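Local coordinates for transglutaminase-like domain-containing protein (Streptococcus suis, PDB 4XZ7) that acts as an antiphagocytic virulence factor and, as a transglutaminase, probably cross-links proteins, this chain holding its transglutaminase-like domain, at residues His295-Trp306 / Met355-Met366. Numbering follows the deposited sequence.
Sequences HATARVYYDKKW and MIIDSNYESWAM
Trp306 lies between Glu362 and Tyr301. On one face of the indole sits the aliphatic part of Glu362, its CB 3.5 Å from the centroid of the five-membered ring, a CH-pi contact. Tyr301 CB covers the opposite face. Trp306 NE1 also gives a weak, bent hydrogen bond of 3.2 Å to the backbone Glu362 O. At the indole edge lie Ala365 CB and the sulfur of Met366. Met366 CB stands over the centre of the Tyr301 ring, 4.0 Å from its centroid. Its SD makes Met-aromatic contacts with both rings, oblique to Tyr301 and at the edge of Trp306.

The Glu362 chain runs extended past the indole to Arg299. Arg299 NH2 makes a salt bridge to Glu362 OE1 through a weak, bent bond of 3.1 Å, guanidinium and carboxylate planes 36° apart. Tyr283 OH bonds Glu362 OE2, whose position is less certain, and Thr308 OG1 bonds Arg299 NH1. Ile357 CG2 packs over one guanidinium face.

Farther along, Met355 SD packs tip to tip against Thr297 OG1 at 3.3 Å; this buried hydroxyl has no polar partner in the model. Met355 bends at chi2 (-66°), which puts CE at the His295 ring edge.

Strand 282-288 separates strands 294-302 and 354-357. Thr297, Arg299 and Tyr301 point toward segment 355-366; Ala296 and Val300 meet helix 264-277. His295 NE2 bonds Asp310 and its side chain touches Cys264, consistent with the Cys-His-Asp triad of the papain-like transglutaminase fold.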
# COMPACT_ATOMS: atom_id res chain seq x y z
N HIS B 295 -1.00 -0.02 25.76
CA HIS B 295 -1.10 1.42 25.77
C HIS B 295 0.29 2.03 25.69
O HIS B 295 1.31 1.33 25.81
CB HIS B 295 -1.85 1.89 27.03
CG HIS B 295 -2.31 3.31 26.98
ND1 HIS B 295 -3.21 3.77 26.04
CD2 HIS B 295 -1.99 4.38 27.75
CE1 HIS B 295 -3.44 5.06 26.24
NE2 HIS B 295 -2.70 5.45 27.26
N ALA B 296 0.33 3.35 25.49
CA ALA B 296 1.59 4.08 25.41
C ALA B 296 1.49 5.43 26.09
O ALA B 296 0.43 6.06 26.07
CB ALA B 296 2.01 4.26 23.96
N THR B 297 2.58 5.85 26.72
CA THR B 297 2.61 7.11 27.46
C THR B 297 3.99 7.75 27.28
O THR B 297 4.89 7.12 26.72
CB THR B 297 2.35 6.89 28.98
OG1 THR B 297 3.36 6.02 29.52
CG2 THR B 297 0.97 6.29 29.24
N ALA B 298 4.18 8.97 27.77
CA ALA B 298 5.54 9.52 27.83
C ALA B 298 6.08 9.40 29.25
O ALA B 298 5.33 9.41 30.22
CB ALA B 298 5.58 10.96 27.39
N ARG B 299 7.40 9.25 29.34
CA ARG B 299 8.11 9.45 30.59
C ARG B 299 8.83 10.77 30.46
O ARG B 299 9.47 11.01 29.44
CB ARG B 299 9.08 8.33 30.85
CG ARG B 299 8.42 7.08 31.35
CD ARG B 299 9.08 6.64 32.63
NE ARG B 299 8.19 6.75 33.76
CZ ARG B 299 8.57 6.70 35.03
NH1 ARG B 299 7.65 6.81 35.97
NH2 ARG B 299 9.85 6.56 35.36
N VAL B 300 8.67 11.63 31.47
CA VAL B 300 9.20 12.99 31.45
C VAL B 300 9.92 13.29 32.75
O VAL B 300 9.44 12.90 33.82
CB VAL B 300 8.09 14.05 31.27
CG1 VAL B 300 8.67 15.32 30.66
CG2 VAL B 300 6.98 13.53 30.40
N TYR B 301 11.04 13.98 32.67
CA TYR B 301 11.76 14.33 33.89
C TYR B 301 11.42 15.74 34.34
O TYR B 301 11.62 16.70 33.61
CB TYR B 301 13.27 14.21 33.67
CG TYR B 301 14.09 14.46 34.92
CD1 TYR B 301 14.24 13.47 35.88
CD2 TYR B 301 14.70 15.69 35.14
CE1 TYR B 301 14.98 13.69 37.04
CE2 TYR B 301 15.45 15.92 36.30
CZ TYR B 301 15.58 14.92 37.24
OH TYR B 301 16.32 15.13 38.38
N TYR B 302 10.89 15.87 35.55
CA TYR B 302 10.73 17.19 36.14
C TYR B 302 10.61 17.08 37.65
O TYR B 302 10.28 16.00 38.18
CB TYR B 302 9.51 17.93 35.56
CG TYR B 302 8.18 17.22 35.70
CD1 TYR B 302 7.68 16.41 34.68
CD2 TYR B 302 7.41 17.36 36.86
CE1 TYR B 302 6.45 15.76 34.81
CE2 TYR B 302 6.19 16.72 36.99
CZ TYR B 302 5.72 15.92 35.97
OH TYR B 302 4.50 15.28 36.11
N ASP B 303 10.93 18.18 38.33
CA ASP B 303 10.89 18.21 39.78
C ASP B 303 11.63 17.03 40.37
O ASP B 303 11.06 16.26 41.14
CB ASP B 303 9.43 18.23 40.27
CG ASP B 303 8.73 19.54 39.98
OD1 ASP B 303 9.30 20.39 39.27
OD2 ASP B 303 7.59 19.72 40.47
N LYS B 304 12.89 16.86 39.96
CA LYS B 304 13.76 15.84 40.52
C LYS B 304 13.31 14.40 40.29
O LYS B 304 13.86 13.49 40.91
CB LYS B 304 13.92 16.03 42.04
CG LYS B 304 14.46 17.35 42.49
CD LYS B 304 14.69 17.31 44.01
CE LYS B 304 15.11 18.66 44.55
NZ LYS B 304 15.36 18.62 46.03
N LYS B 305 12.30 14.19 39.45
CA LYS B 305 11.80 12.82 39.27
C LYS B 305 11.36 12.51 37.85
O LYS B 305 10.98 13.40 37.08
CB LYS B 305 10.64 12.54 40.23
CG LYS B 305 11.06 11.98 41.59
CD LYS B 305 9.85 11.66 42.47
CE LYS B 305 8.89 10.68 41.79
NZ LYS B 305 9.42 9.28 41.73
N TRP B 306 11.43 11.23 37.51
CA TRP B 306 10.85 10.75 36.26
C TRP B 306 9.39 10.41 36.51
O TRP B 306 9.07 9.72 37.48
CB TRP B 306 11.61 9.53 35.74
CG TRP B 306 12.88 9.87 35.05
CD1 TRP B 306 14.14 9.88 35.59
CD2 TRP B 306 13.01 10.27 33.69
NE1 TRP B 306 15.06 10.26 34.63
CE2 TRP B 306 14.39 10.51 33.46
CE3 TRP B 306 12.11 10.46 32.65
CZ2 TRP B 306 14.87 10.91 32.22
CZ3 TRP B 306 12.58 10.86 31.42
CH2 TRP B 306 13.95 11.08 31.21
N MET B 355 3.81 0.53 32.78
CA MET B 355 4.59 1.01 31.65
C MET B 355 5.98 0.40 31.77
O MET B 355 6.55 0.35 32.87
CB MET B 355 4.67 2.54 31.64
CG MET B 355 3.38 3.19 31.15
SD MET B 355 3.11 2.78 29.42
CE MET B 355 1.33 2.59 29.32
N ILE B 356 6.51 -0.10 30.66
CA ILE B 356 7.84 -0.69 30.63
C ILE B 356 8.90 0.39 30.46
O ILE B 356 9.09 0.92 29.38
CB ILE B 356 7.95 -1.75 29.50
CG1 ILE B 356 6.91 -2.85 29.72
CG2 ILE B 356 9.37 -2.32 29.45
CD1 ILE B 356 6.89 -3.95 28.67
N ILE B 357 9.59 0.72 31.54
CA ILE B 357 10.55 1.82 31.50
C ILE B 357 11.99 1.30 31.46
O ILE B 357 12.24 0.12 31.70
CB ILE B 357 10.38 2.75 32.71
CG1 ILE B 357 11.01 2.14 33.96
CG2 ILE B 357 8.90 3.04 32.97
CD1 ILE B 357 11.12 3.12 35.12
N ASP B 358 12.93 2.18 31.15
CA ASP B 358 14.35 1.82 31.14
C ASP B 358 15.14 2.77 32.05
O ASP B 358 15.48 3.90 31.66
CB ASP B 358 14.89 1.82 29.70
CG ASP B 358 16.42 1.64 29.62
OD1 ASP B 358 17.06 1.20 30.61
OD2 ASP B 358 16.97 1.93 28.54
N SER B 359 15.42 2.32 33.26
CA SER B 359 15.97 3.19 34.29
C SER B 359 17.37 3.67 33.97
O SER B 359 17.78 4.76 34.38
CB SER B 359 15.95 2.48 35.65
OG SER B 359 14.67 1.93 35.92
N ASN B 360 18.13 2.84 33.25
CA ASN B 360 19.48 3.22 32.87
C ASN B 360 19.41 4.40 31.91
O ASN B 360 20.12 5.39 32.06
CB ASN B 360 20.22 2.04 32.23
CG ASN B 360 20.27 0.83 33.14
OD1 ASN B 360 20.56 0.95 34.34
ND2 ASN B 360 19.97 -0.34 32.59
N TYR B 361 18.51 4.28 30.94
CA TYR B 361 18.30 5.36 30.00
C TYR B 361 17.84 6.63 30.72
O TYR B 361 18.24 7.74 30.38
CB TYR B 361 17.28 5.00 28.92
CG TYR B 361 17.01 6.21 28.07
CD1 TYR B 361 17.89 6.59 27.06
CD2 TYR B 361 15.91 7.02 28.32
CE1 TYR B 361 17.66 7.73 26.30
CE2 TYR B 361 15.69 8.15 27.59
CZ TYR B 361 16.55 8.50 26.58
OH TYR B 361 16.28 9.63 25.87
N GLU B 362 16.95 6.47 31.70
CA GLU B 362 16.44 7.62 32.41
C GLU B 362 17.58 8.31 33.16
O GLU B 362 17.75 9.53 33.04
CB GLU B 362 15.30 7.20 33.35
CG GLU B 362 13.95 7.15 32.62
CD GLU B 362 12.82 6.49 33.43
OE1 GLU B 362 12.86 6.48 34.69
OE2 GLU B 362 11.88 5.99 32.78
N SER B 363 18.38 7.53 33.89
CA SER B 363 19.53 8.09 34.62
C SER B 363 20.47 8.80 33.67
O SER B 363 20.99 9.86 33.99
CB SER B 363 20.27 7.00 35.39
OG SER B 363 19.46 6.49 36.44
N TRP B 364 20.63 8.22 32.49
CA TRP B 364 21.47 8.80 31.44
C TRP B 364 20.88 10.08 30.85
O TRP B 364 21.57 11.09 30.71
CB TRP B 364 21.69 7.77 30.34
CG TRP B 364 22.51 8.27 29.21
CD1 TRP B 364 23.88 8.31 29.15
CD2 TRP B 364 22.04 8.80 27.97
NE1 TRP B 364 24.28 8.83 27.95
CE2 TRP B 364 23.17 9.14 27.20
CE3 TRP B 364 20.76 9.00 27.42
CZ2 TRP B 364 23.08 9.68 25.92
CZ3 TRP B 364 20.67 9.54 26.15
CH2 TRP B 364 21.82 9.88 25.42
N ALA B 365 19.59 10.03 30.50
CA ALA B 365 18.94 11.12 29.79
C ALA B 365 18.83 12.38 30.64
O ALA B 365 19.08 13.48 30.17
CB ALA B 365 17.55 10.68 29.30
N MET B 366 18.47 12.21 31.91
CA MET B 366 18.31 13.35 32.80
C MET B 366 19.61 14.13 32.96
O MET B 366 19.59 15.29 33.35
CB MET B 366 17.81 12.89 34.18
CG MET B 366 18.87 12.25 35.05
SD MET B 366 18.14 11.42 36.47
CE MET B 366 19.61 10.98 37.39